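Local coordinates for putative LacI-family transcriptional regulator (Bacteroides fragilis, PDB 3GBV), which probably regulates transcription by sensing a small effector molecule between the two lobes of its periplasmic-binding-protein-like domain, at residues D88-E92 / L93-Y97; T239-E243 / G244-F248; K29-R32 / E33-T37. One frame throughout, in Å; residues are numbered along the deposited sequence.

The contacts belong to a two-lobed fold of the periplasmic binding protein type, with helices flanking one sheet in each lobe. Along the chain, contact 3 comes first, in helix 23-37, then contact 1 at the end of helix 84-93 and contact 2 at the end of helix 235-243. Contacts 1 and 3 serve one parallel sheet, their centres about 24 Å apart; contact 2 leads into the mixed sheet of the other lobe, its centre about 43 Å from that of contact 1 and about 30 Å from that of contact 3. None touches another; contacts 1 and 2 carry helices into strands, contact 3 ends the helix before strand 43-50, each a step of this alternating fold.

Contact 1: residues D88-E92 / L93-Y97; sequences DALNE and LGIPY
Leu90 brings its CD1 methyl up obliquely to the base of the Tyr97 side chain, 3.7 Å from Tyr97 CD2 and equally near Tyr97 CB. The pair spans a Schellman motif that ends helix 84-93 and turns the chain toward strand 97-100. The turn hinges on Gly94, whose phi is positive (72°). Beyond it, Ile95 N reaches back to Leu90 O over 2.8 Å, while Gly94 N bonds to Asn91 O at 2.8 Å from above the carbonyl plane. Leu93 N still bonds to Ala89 O in helical fashion and adds a weak bond to Leu90 O.

The second methyl of Leu90, CD2, packs on Ile95 CB at 4.1 Å. Ile66 of helix 55-66 adds to this apolar patch by touching Ala89, Leu90 and Leu93, and Val73 of strand 72-75 meets both Ile95 and Tyr97. With chi1 at 63°, the Tyr97 ring sits between its own backbone N and carbonyl carbon and lies beside the helix end, where Asn91 OD1 comes up to the ring edge, 3.5 Å from Tyr97 CE2. The Asn91 amide is turned 44° from the ring plane. The Tyr97 hydroxyl is held by Ala107 O. One water donates to both Asn91 OD1 and Ile95 O, tying the helix end to the chain leaving it; a second lies 3.2 Å from Tyr97 OH and accepts weakly from Asn91 ND2.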
ATOM      1  N   ASP A  88     -11.550 -17.539 -28.736  1.00 32.00           N
ATOM      2  CA  ASP A  88     -11.807 -17.454 -30.176  1.00 34.40           C
ATOM      3  C   ASP A  88     -13.306 -17.270 -30.392  1.00 35.05           C
ATOM      4  O   ASP A  88     -13.743 -16.497 -31.251  1.00 34.62           O
ATOM      5  CB  ASP A  88     -11.348 -18.719 -30.911  1.00 34.20           C
ATOM      6  CG  ASP A  88      -9.860 -18.724 -31.194  1.00 34.61           C
ATOM      7  OD1 ASP A  88      -9.260 -17.630 -31.263  1.00 33.20           O
ATOM      8  OD2 ASP A  88      -9.295 -19.824 -31.369  1.00 33.86           O
ATOM      9  N   ALA A  89     -14.090 -17.981 -29.590  1.00 34.71           N
ATOM     10  CA  ALA A  89     -15.540 -17.911 -29.681  1.00 36.72           C
ATOM     11  C   ALA A  89     -16.055 -16.538 -29.261  1.00 37.17           C
ATOM     12  O   ALA A  89     -17.023 -16.040 -29.829  1.00 39.92           O
ATOM     13  CB  ALA A  89     -16.171 -19.001 -28.813  1.00 34.69           C
ATOM     14  N   LEU A  90     -15.420 -15.929 -28.263  1.00 37.32           N
ATOM     15  CA  LEU A  90     -15.845 -14.612 -27.815  1.00 37.02           C
ATOM     16  C   LEU A  90     -15.530 -13.569 -28.887  1.00 37.64           C
ATOM     17  O   LEU A  90     -16.359 -12.708 -29.182  1.00 36.90           O
ATOM     18  CB  LEU A  90     -15.166 -14.240 -26.489  1.00 36.17           C
ATOM     19  CG  LEU A  90     -15.580 -15.031 -25.233  1.00 37.18           C
ATOM     20  CD1 LEU A  90     -14.849 -14.468 -24.018  1.00 36.24           C
ATOM     21  CD2 LEU A  90     -17.091 -14.962 -25.018  1.00 33.93           C
ATOM     22  N   ASN A  91     -14.337 -13.642 -29.472  1.00 37.81           N
ATOM     23  CA  ASN A  91     -13.969 -12.691 -30.517  1.00 39.41           C
ATOM     24  C   ASN A  91     -14.904 -12.876 -31.701  1.00 39.74           C
ATOM     25  O   ASN A  91     -15.445 -11.912 -32.242  1.00 39.45           O
ATOM     26  CB  ASN A  91     -12.526 -12.903 -30.984  1.00 38.80           C
ATOM     27  CG  ASN A  91     -11.506 -12.539 -29.922  1.00 40.33           C
ATOM     28  OD1 ASN A  91     -11.601 -11.494 -29.287  1.00 39.58           O
ATOM     29  ND2 ASN A  91     -10.512 -13.397 -29.739  1.00 42.52           N
ATOM     30  N   GLU A  92     -15.098 -14.126 -32.097  1.00 40.25           N
ATOM     31  CA  GLU A  92     -15.962 -14.429 -33.222  1.00 41.20           C
ATOM     32  C   GLU A  92     -17.368 -13.866 -33.025  1.00 39.10           C
ATOM     33  O   GLU A  92     -18.009 -13.437 -33.981  1.00 38.90           O
ATOM     34  CB  GLU A  92     -16.017 -15.946 -33.457  1.00 43.17           C
ATOM     35  CG  GLU A  92     -17.107 -16.362 -34.434  1.00 50.38           C
ATOM     36  CD  GLU A  92     -16.824 -17.688 -35.106  1.00 54.13           C
ATOM     37  OE1 GLU A  92     -15.847 -17.751 -35.888  1.00 56.24           O
ATOM     38  OE2 GLU A  92     -17.576 -18.661 -34.855  1.00 56.22           O
ATOM     39  N   LEU A  93     -17.843 -13.862 -31.786  1.00 37.74           N
ATOM     40  CA  LEU A  93     -19.177 -13.346 -31.491  1.00 36.33           C
ATOM     41  C   LEU A  93     -19.179 -11.848 -31.212  1.00 35.15           C
ATOM     42  O   LEU A  93     -20.236 -11.244 -31.024  1.00 33.64           O
ATOM     43  CB  LEU A  93     -19.771 -14.083 -30.291  1.00 35.72           C
ATOM     44  CG  LEU A  93     -20.131 -15.549 -30.515  1.00 37.33           C
ATOM     45  CD1 LEU A  93     -20.519 -16.194 -29.188  1.00 37.02           C
ATOM     46  CD2 LEU A  93     -21.272 -15.633 -31.518  1.00 34.47           C
ATOM     47  N   GLY A  94     -17.995 -11.247 -31.186  1.00 35.23           N
ATOM     48  CA  GLY A  94     -17.908  -9.824 -30.909  1.00 34.03           C
ATOM     49  C   GLY A  94     -18.210  -9.505 -29.453  1.00 32.87           C
ATOM     50  O   GLY A  94     -18.668  -8.403 -29.136  1.00 32.35           O
ATOM     51  N   ILE A  95     -17.959 -10.463 -28.566  1.00 31.17           N
ATOM     52  CA  ILE A  95     -18.200 -10.261 -27.137  1.00 32.51           C
ATOM     53  C   ILE A  95     -16.892  -9.864 -26.459  1.00 32.47           C
ATOM     54  O   ILE A  95     -15.993 -10.689 -26.288  1.00 33.35           O
ATOM     55  CB  ILE A  95     -18.754 -11.550 -26.473  1.00 32.42           C
ATOM     56  CG1 ILE A  95     -20.056 -11.973 -27.161  1.00 32.71           C
ATOM     57  CG2 ILE A  95     -19.011 -11.312 -25.000  1.00 31.24           C
ATOM     58  CD1 ILE A  95     -20.633 -13.277 -26.665  1.00 33.26           C
ATOM     59  N   PRO A  96     -16.764  -8.588 -26.074  1.00 32.35           N
ATOM     60  CA  PRO A  96     -15.544  -8.114 -25.416  1.00 32.21           C
ATOM     61  C   PRO A  96     -15.294  -8.826 -24.091  1.00 32.93           C
ATOM     62  O   PRO A  96     -16.230  -9.100 -23.335  1.00 30.77           O
ATOM     63  CB  PRO A  96     -15.823  -6.630 -25.212  1.00 32.77           C
ATOM     64  CG  PRO A  96     -17.313  -6.621 -24.962  1.00 32.69           C
ATOM     65  CD  PRO A  96     -17.809  -7.548 -26.050  1.00 32.89           C
ATOM     66  N   TYR A  97     -14.029  -9.122 -23.809  1.00 32.69           N
ATOM     67  CA  TYR A  97     -13.686  -9.781 -22.563  1.00 33.47           C
ATOM     68  C   TYR A  97     -12.482  -9.164 -21.861  1.00 33.46           C
ATOM     69  O   TYR A  97     -11.567  -8.623 -22.494  1.00 32.40           O
ATOM     70  CB  TYR A  97     -13.465 -11.277 -22.792  1.00 32.47           C
ATOM     71  CG  TYR A  97     -12.314 -11.636 -23.696  1.00 33.68           C
ATOM     72  CD1 TYR A  97     -11.038 -11.850 -23.178  1.00 31.99           C
ATOM     73  CD2 TYR A  97     -12.516 -11.852 -25.063  1.00 34.05           C
ATOM     74  CE1 TYR A  97      -9.998 -12.283 -23.994  1.00 31.72           C
ATOM     75  CE2 TYR A  97     -11.476 -12.282 -25.889  1.00 31.77           C
ATOM     76  CZ  TYR A  97     -10.227 -12.502 -25.347  1.00 31.35           C
ATOM     77  OH  TYR A  97      -9.213 -12.969 -26.153  1.00 32.92           O
TER
HETATM   78  O   HOH W   1     -13.809 -10.446 -27.957  1.00 29.25           O
HETATM   79  O   HOH W   2      -7.678 -11.999 -28.769  1.00 31.66           O

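Contact 2: residues T239-E243 / G244-F248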
ATOM      1  N   THR A 239      -3.588 -13.904   9.741  1.00 25.89           N
ATOM      2  CA  THR A 239      -3.395 -14.484  11.071  1.00 26.23           C
ATOM      3  C   THR A 239      -1.947 -14.949  11.200  1.00 26.95           C
ATOM      4  O   THR A 239      -1.296 -14.695  12.219  1.00 25.57           O
ATOM      5  CB  THR A 239      -4.345 -15.694  11.300  1.00 27.58           C
ATOM      6  OG1 THR A 239      -5.702 -15.236  11.303  1.00 27.09           O
ATOM      7  CG2 THR A 239      -4.057 -16.376  12.642  1.00 26.78           C
ATOM      8  N   CYS A 240      -1.441 -15.614  10.162  1.00 25.89           N
ATOM      9  CA  CYS A 240      -0.065 -16.098  10.170  1.00 26.77           C
ATOM     10  C   CYS A 240       0.875 -14.916  10.184  1.00 26.59           C
ATOM     11  O   CYS A 240       1.979 -15.006  10.716  1.00 25.31           O
ATOM     12  CB  CYS A 240       0.236 -16.952   8.936  1.00 27.52           C
ATOM     13  SG  CYS A 240      -0.644 -18.520   8.865  1.00 30.20           S
ATOM     14  N   LEU A 241       0.438 -13.814   9.574  1.00 25.75           N
ATOM     15  CA  LEU A 241       1.234 -12.595   9.526  1.00 25.97           C
ATOM     16  C   LEU A 241       1.335 -12.031  10.937  1.00 26.44           C
ATOM     17  O   LEU A 241       2.405 -11.606  11.389  1.00 25.58           O
ATOM     18  CB  LEU A 241       0.577 -11.550   8.618  1.00 22.79           C
ATOM     19  CG  LEU A 241       1.292 -10.195   8.578  1.00 23.51           C
ATOM     20  CD1 LEU A 241       2.650 -10.334   7.881  1.00 22.21           C
ATOM     21  CD2 LEU A 241       0.421  -9.177   7.855  1.00 22.53           C
ATOM     22  N   LYS A 242       0.208 -12.030  11.632  1.00 26.84           N
ATOM     23  CA  LYS A 242       0.176 -11.505  12.985  1.00 30.15           C
ATOM     24  C   LYS A 242       0.845 -12.412  14.002  1.00 29.64           C
ATOM     25  O   LYS A 242       1.318 -11.936  15.020  1.00 29.99           O
ATOM     26  CB  LYS A 242      -1.268 -11.211  13.395  1.00 31.23           C
ATOM     27  CG  LYS A 242      -1.755  -9.876  12.868  1.00 34.37           C
ATOM     28  CD  LYS A 242      -3.242  -9.682  13.068  1.00 32.73           C
ATOM     29  CE  LYS A 242      -3.620  -8.234  12.796  1.00 33.42           C
ATOM     30  NZ  LYS A 242      -5.089  -8.007  12.721  1.00 32.17           N
ATOM     31  N   GLU A 243       0.902 -13.711  13.719  1.00 31.30           N
ATOM     32  CA  GLU A 243       1.524 -14.669  14.635  1.00 33.35           C
ATOM     33  C   GLU A 243       3.020 -14.817  14.410  1.00 32.49           C
ATOM     34  O   GLU A 243       3.722 -15.373  15.250  1.00 34.28           O
ATOM     35  CB  GLU A 243       0.851 -16.036  14.511  1.00 34.81           C
ATOM     36  CG  GLU A 243      -0.652 -15.956  14.659  1.00 41.24           C
ATOM     37  CD  GLU A 243      -1.216 -17.001  15.593  1.00 45.02           C
ATOM     38  OE1 GLU A 243      -0.920 -16.930  16.807  1.00 46.77           O
ATOM     39  OE2 GLU A 243      -1.956 -17.890  15.109  1.00 47.13           O
ATOM     40  N   GLY A 244       3.510 -14.338  13.272  1.00 31.17           N
ATOM     41  CA  GLY A 244       4.934 -14.420  13.012  1.00 30.12           C
ATOM     42  C   GLY A 244       5.455 -15.480  12.058  1.00 29.27           C
ATOM     43  O   GLY A 244       6.632 -15.455  11.735  1.00 29.02           O
ATOM     44  N   THR A 245       4.622 -16.414  11.612  1.00 29.88           N
ATOM     45  CA  THR A 245       5.101 -17.434  10.676  1.00 29.85           C
ATOM     46  C   THR A 245       5.358 -16.798   9.312  1.00 28.76           C
ATOM     47  O   THR A 245       6.245 -17.228   8.569  1.00 29.34           O
ATOM     48  CB  THR A 245       4.099 -18.580  10.534  1.00 31.48           C
ATOM     49  OG1 THR A 245       2.789 -18.047  10.306  1.00 34.59           O
ATOM     50  CG2 THR A 245       4.094 -19.426  11.797  1.00 33.35           C
ATOM     51  N   VAL A 246       4.566 -15.776   8.989  1.00 26.19           N
ATOM     52  CA  VAL A 246       4.716 -15.031   7.745  1.00 26.05           C
ATOM     53  C   VAL A 246       5.272 -13.649   8.123  1.00 26.11           C
ATOM     54  O   VAL A 246       4.779 -13.014   9.057  1.00 26.44           O
ATOM     55  CB  VAL A 246       3.359 -14.871   7.026  1.00 25.92           C
ATOM     56  CG1 VAL A 246       3.481 -13.884   5.871  1.00 22.20           C
ATOM     57  CG2 VAL A 246       2.885 -16.219   6.514  1.00 21.92           C
ATOM     58  N   SER A 247       6.305 -13.204   7.410  1.00 25.17           N
ATOM     59  CA  SER A 247       6.944 -11.910   7.676  1.00 28.24           C
ATOM     60  C   SER A 247       6.371 -10.780   6.832  1.00 26.84           C
ATOM     61  O   SER A 247       6.219  -9.658   7.304  1.00 25.25           O
ATOM     62  CB  SER A 247       8.452 -11.988   7.419  1.00 28.75           C
ATOM     63  OG  SER A 247       9.054 -12.985   8.219  1.00 35.46           O
ATOM     64  N   PHE A 248       6.077 -11.082   5.576  1.00 24.89           N
ATOM     65  CA  PHE A 248       5.515 -10.096   4.679  1.00 24.73           C
ATOM     66  C   PHE A 248       4.430 -10.751   3.831  1.00 24.04           C
ATOM     67  O   PHE A 248       4.490 -11.949   3.530  1.00 20.49           O
ATOM     68  CB  PHE A 248       6.579  -9.534   3.720  1.00 23.50           C
ATOM     69  CG  PHE A 248       7.734  -8.839   4.398  1.00 24.92           C
ATOM     70  CD1 PHE A 248       7.523  -7.750   5.239  1.00 23.01           C
ATOM     71  CD2 PHE A 248       9.045  -9.250   4.153  1.00 22.12           C
ATOM     72  CE1 PHE A 248       8.599  -7.083   5.822  1.00 25.68           C
ATOM     73  CE2 PHE A 248      10.128  -8.586   4.736  1.00 25.71           C
ATOM     74  CZ  PHE A 248       9.907  -7.499   5.572  1.00 24.24           C
TER
HETATM   75  O   HOH W   3       4.838 -11.171  11.238  1.00 32.05           O
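Cys240 O collects the hydrogen bonds that hold residues 244-246 against the helix end. Val246 N meets it at 3.2 Å with a nearly straight N-H...O angle of 169°, coming from above the carbonyl plane. From the same face, Thr245 OG1 donates to Cys240 O, also at 3.2 Å; chi1 of 49° swings the hydroxyl back toward the helix end and brings it within 3.1 Å of Cys240 CB. Gly244 N, at the positive-phi position of the turn, adds only weak bonds, to Cys240 O and Leu241 O. A water bridges Leu241 O and Val246 O, while Leu241 CA directs its C-H at Val246 O over 3.6 Å.

Apolar contacts fill in beside these bonds. Val246 faces the helix, its CG2 lying 3.7 Å from Cys240 CB and its CG1 4.2 Å from Leu241 CD1. Leu241 CD1 also comes 3.7 Å from Ser247 O. Beyond the turn, Phe248 packs on Leu130 of the second subunit, which places the start of the strand beside the neighbouring chain. This is the helix-to-strand turn of a beta-alpha-beta unit, in which strand 227-231, helix 235-243 and strand 246-251 follow one another.

Contact 3: residues K29-R32 / E33-T37; sequences KGIR and EAVTT
Glu33 N and Lys29 O are joined by a nearly straight backbone hydrogen bond of 2.8 Å (N-H...O 170°), the first of four that knit residues 29-32 to residues 33-37. Ala34 N follows with a 3.0 Å bond to Gly30 O, and Val35 N approaches Ile31 O in the carbonyl plane at 2.9 Å. The last, from Thr36 N to Arg32 O, is 3.1 Å long and again close to the line of the carbonyl bond. This unbroken i to i+4 ladder marks regular alpha-helix.

Glu33 O then becomes a shared acceptor for the closing turn. Besides Thr37 N, it is gripped by two hydroxyls: Thr37 OG1 at 2.8 Å, and Thr36 OG1 at 3.0 Å from above the carbonyl plane. The two threonines reach it with different rotations: chi1 of 74° turns the Thr36 hydroxyl back along the helix toward Glu33 O, whereas that of Thr37, at -61°, stands anti to the carbonyl carbon. Thr36 CG2 is thereby left against Arg32 O.

Side-chain packing across the contact is sparse. Val35 CG2 sits 3.2 Å from Ile31 O, and the same methyl meets Ile31 CG2 in a loose touch along one flank of the helix. Ala34 CB lies 3.4 Å from Ile31 O and a little farther from Gly30 O. Two neighbours pack on this flank: Ala45 of strand 43-50 meets Ile31 and Val35, while Ile262 of helix 254-270 packs on Ile31 and Ala34. The arrangement is that of the connecting helix in a beta-alpha-beta crossover, here joining strand 9-16 to strand 43-50 in a Rossmann-like parallel sheet.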
ATOM      1  N   LYS A  29     -16.658  -9.527  -4.227  1.00 32.88           N
ATOM      2  CA  LYS A  29     -17.250  -8.413  -3.499  1.00 36.12           C
ATOM      3  C   LYS A  29     -17.098  -7.198  -4.404  1.00 35.69           C
ATOM      4  O   LYS A  29     -18.037  -6.421  -4.579  1.00 35.31           O
ATOM      5  CB  LYS A  29     -16.526  -8.151  -2.168  1.00 39.72           C
ATOM      6  CG  LYS A  29     -16.725  -9.228  -1.103  1.00 43.56           C
ATOM      7  CD  LYS A  29     -16.270  -8.749   0.276  1.00 47.16           C
ATOM      8  CE  LYS A  29     -16.309  -9.880   1.305  1.00 48.88           C
ATOM      9  NZ  LYS A  29     -17.653 -10.540   1.378  1.00 51.15           N
ATOM     10  N   GLY A  30     -15.913  -7.057  -4.994  1.00 34.43           N
ATOM     11  CA  GLY A  30     -15.659  -5.940  -5.885  1.00 33.76           C
ATOM     12  C   GLY A  30     -16.715  -5.858  -6.969  1.00 33.38           C
ATOM     13  O   GLY A  30     -17.297  -4.800  -7.197  1.00 34.10           O
ATOM     14  N   ILE A  31     -16.958  -6.982  -7.635  1.00 31.67           N
ATOM     15  CA  ILE A  31     -17.947  -7.055  -8.698  1.00 32.02           C
ATOM     16  C   ILE A  31     -19.320  -6.625  -8.178  1.00 33.63           C
ATOM     17  O   ILE A  31     -20.028  -5.848  -8.824  1.00 31.28           O
ATOM     18  CB  ILE A  31     -18.037  -8.496  -9.261  1.00 30.75           C
ATOM     19  CG1 ILE A  31     -16.752  -8.843 -10.032  1.00 30.85           C
ATOM     20  CG2 ILE A  31     -19.249  -8.632 -10.162  1.00 29.97           C
ATOM     21  CD1 ILE A  31     -16.605 -10.329 -10.338  1.00 28.64           C
ATOM     22  N   ARG A  32     -19.693  -7.128  -7.005  1.00 35.07           N
ATOM     23  CA  ARG A  32     -20.984  -6.782  -6.426  1.00 38.15           C
ATOM     24  C   ARG A  32     -21.099  -5.286  -6.167  1.00 38.44           C
ATOM     25  O   ARG A  32     -22.102  -4.665  -6.520  1.00 38.32           O
ATOM     26  CB  ARG A  32     -21.216  -7.555  -5.122  1.00 40.07           C
ATOM     27  CG  ARG A  32     -21.447  -9.037  -5.325  1.00 43.84           C
ATOM     28  CD  ARG A  32     -22.598  -9.243  -6.276  1.00 49.23           C
ATOM     29  NE  ARG A  32     -22.726 -10.626  -6.724  1.00 54.05           N
ATOM     30  CZ  ARG A  32     -23.594 -11.023  -7.650  1.00 56.72           C
ATOM     31  NH1 ARG A  32     -24.405 -10.136  -8.219  1.00 57.66           N
ATOM     32  NH2 ARG A  32     -23.652 -12.301  -8.014  1.00 58.07           N
ATOM     33  N   GLU A  33     -20.072  -4.710  -5.551  1.00 38.19           N
ATOM     34  CA  GLU A  33     -20.073  -3.287  -5.265  1.00 39.58           C
ATOM     35  C   GLU A  33     -20.256  -2.512  -6.568  1.00 39.02           C
ATOM     36  O   GLU A  33     -20.937  -1.486  -6.592  1.00 39.00           O
ATOM     37  CB  GLU A  33     -18.765  -2.882  -4.586  1.00 41.16           C
ATOM     38  CG  GLU A  33     -18.657  -1.399  -4.228  1.00 47.25           C
ATOM     39  CD  GLU A  33     -19.739  -0.939  -3.257  1.00 51.59           C
ATOM     40  OE1 GLU A  33     -19.935  -1.614  -2.215  1.00 52.75           O
ATOM     41  OE2 GLU A  33     -20.386   0.097  -3.533  1.00 52.22           O
ATOM     42  N   ALA A  34     -19.658  -3.008  -7.649  1.00 37.76           N
ATOM     43  CA  ALA A  34     -19.770  -2.348  -8.951  1.00 39.08           C
ATOM     44  C   ALA A  34     -21.183  -2.456  -9.524  1.00 39.67           C
ATOM     45  O   ALA A  34     -21.694  -1.512 -10.126  1.00 38.87           O
ATOM     46  CB  ALA A  34     -18.762  -2.941  -9.933  1.00 38.14           C
ATOM     47  N   VAL A  35     -21.811  -3.612  -9.347  1.00 40.52           N
ATOM     48  CA  VAL A  35     -23.163  -3.804  -9.842  1.00 41.86           C
ATOM     49  C   VAL A  35     -24.104  -2.792  -9.181  1.00 42.41           C
ATOM     50  O   VAL A  35     -24.860  -2.105  -9.860  1.00 41.56           O
ATOM     51  CB  VAL A  35     -23.654  -5.238  -9.559  1.00 42.44           C
ATOM     52  CG1 VAL A  35     -25.124  -5.388  -9.943  1.00 43.07           C
ATOM     53  CG2 VAL A  35     -22.809  -6.223 -10.343  1.00 42.46           C
ATOM     54  N   THR A  36     -24.040  -2.679  -7.859  1.00 41.92           N
ATOM     55  CA  THR A  36     -24.919  -1.747  -7.168  1.00 42.48           C
ATOM     56  C   THR A  36     -24.626  -0.302  -7.565  1.00 42.11           C
ATOM     57  O   THR A  36     -25.541   0.483  -7.795  1.00 42.90           O
ATOM     58  CB  THR A  36     -24.804  -1.893  -5.632  1.00 42.25           C
ATOM     59  OG1 THR A  36     -23.572  -1.321  -5.183  1.00 44.95           O
ATOM     60  CG2 THR A  36     -24.843  -3.362  -5.239  1.00 39.94           C
ATOM     61  N   THR A  37     -23.352   0.049  -7.655  1.00 42.88           N
ATOM     62  CA  THR A  37     -22.982   1.409  -8.026  1.00 43.74           C
ATOM     63  C   THR A  37     -23.601   1.822  -9.367  1.00 44.27           C
ATOM     64  O   THR A  37     -24.047   2.958  -9.530  1.00 45.03           O
ATOM     65  CB  THR A  37     -21.447   1.562  -8.122  1.00 43.44           C
ATOM     66  OG1 THR A  37     -20.856   1.275  -6.848  1.00 43.77           O
ATOM     67  CG2 THR A  37     -21.073   2.979  -8.536  1.00 42.16           C
TER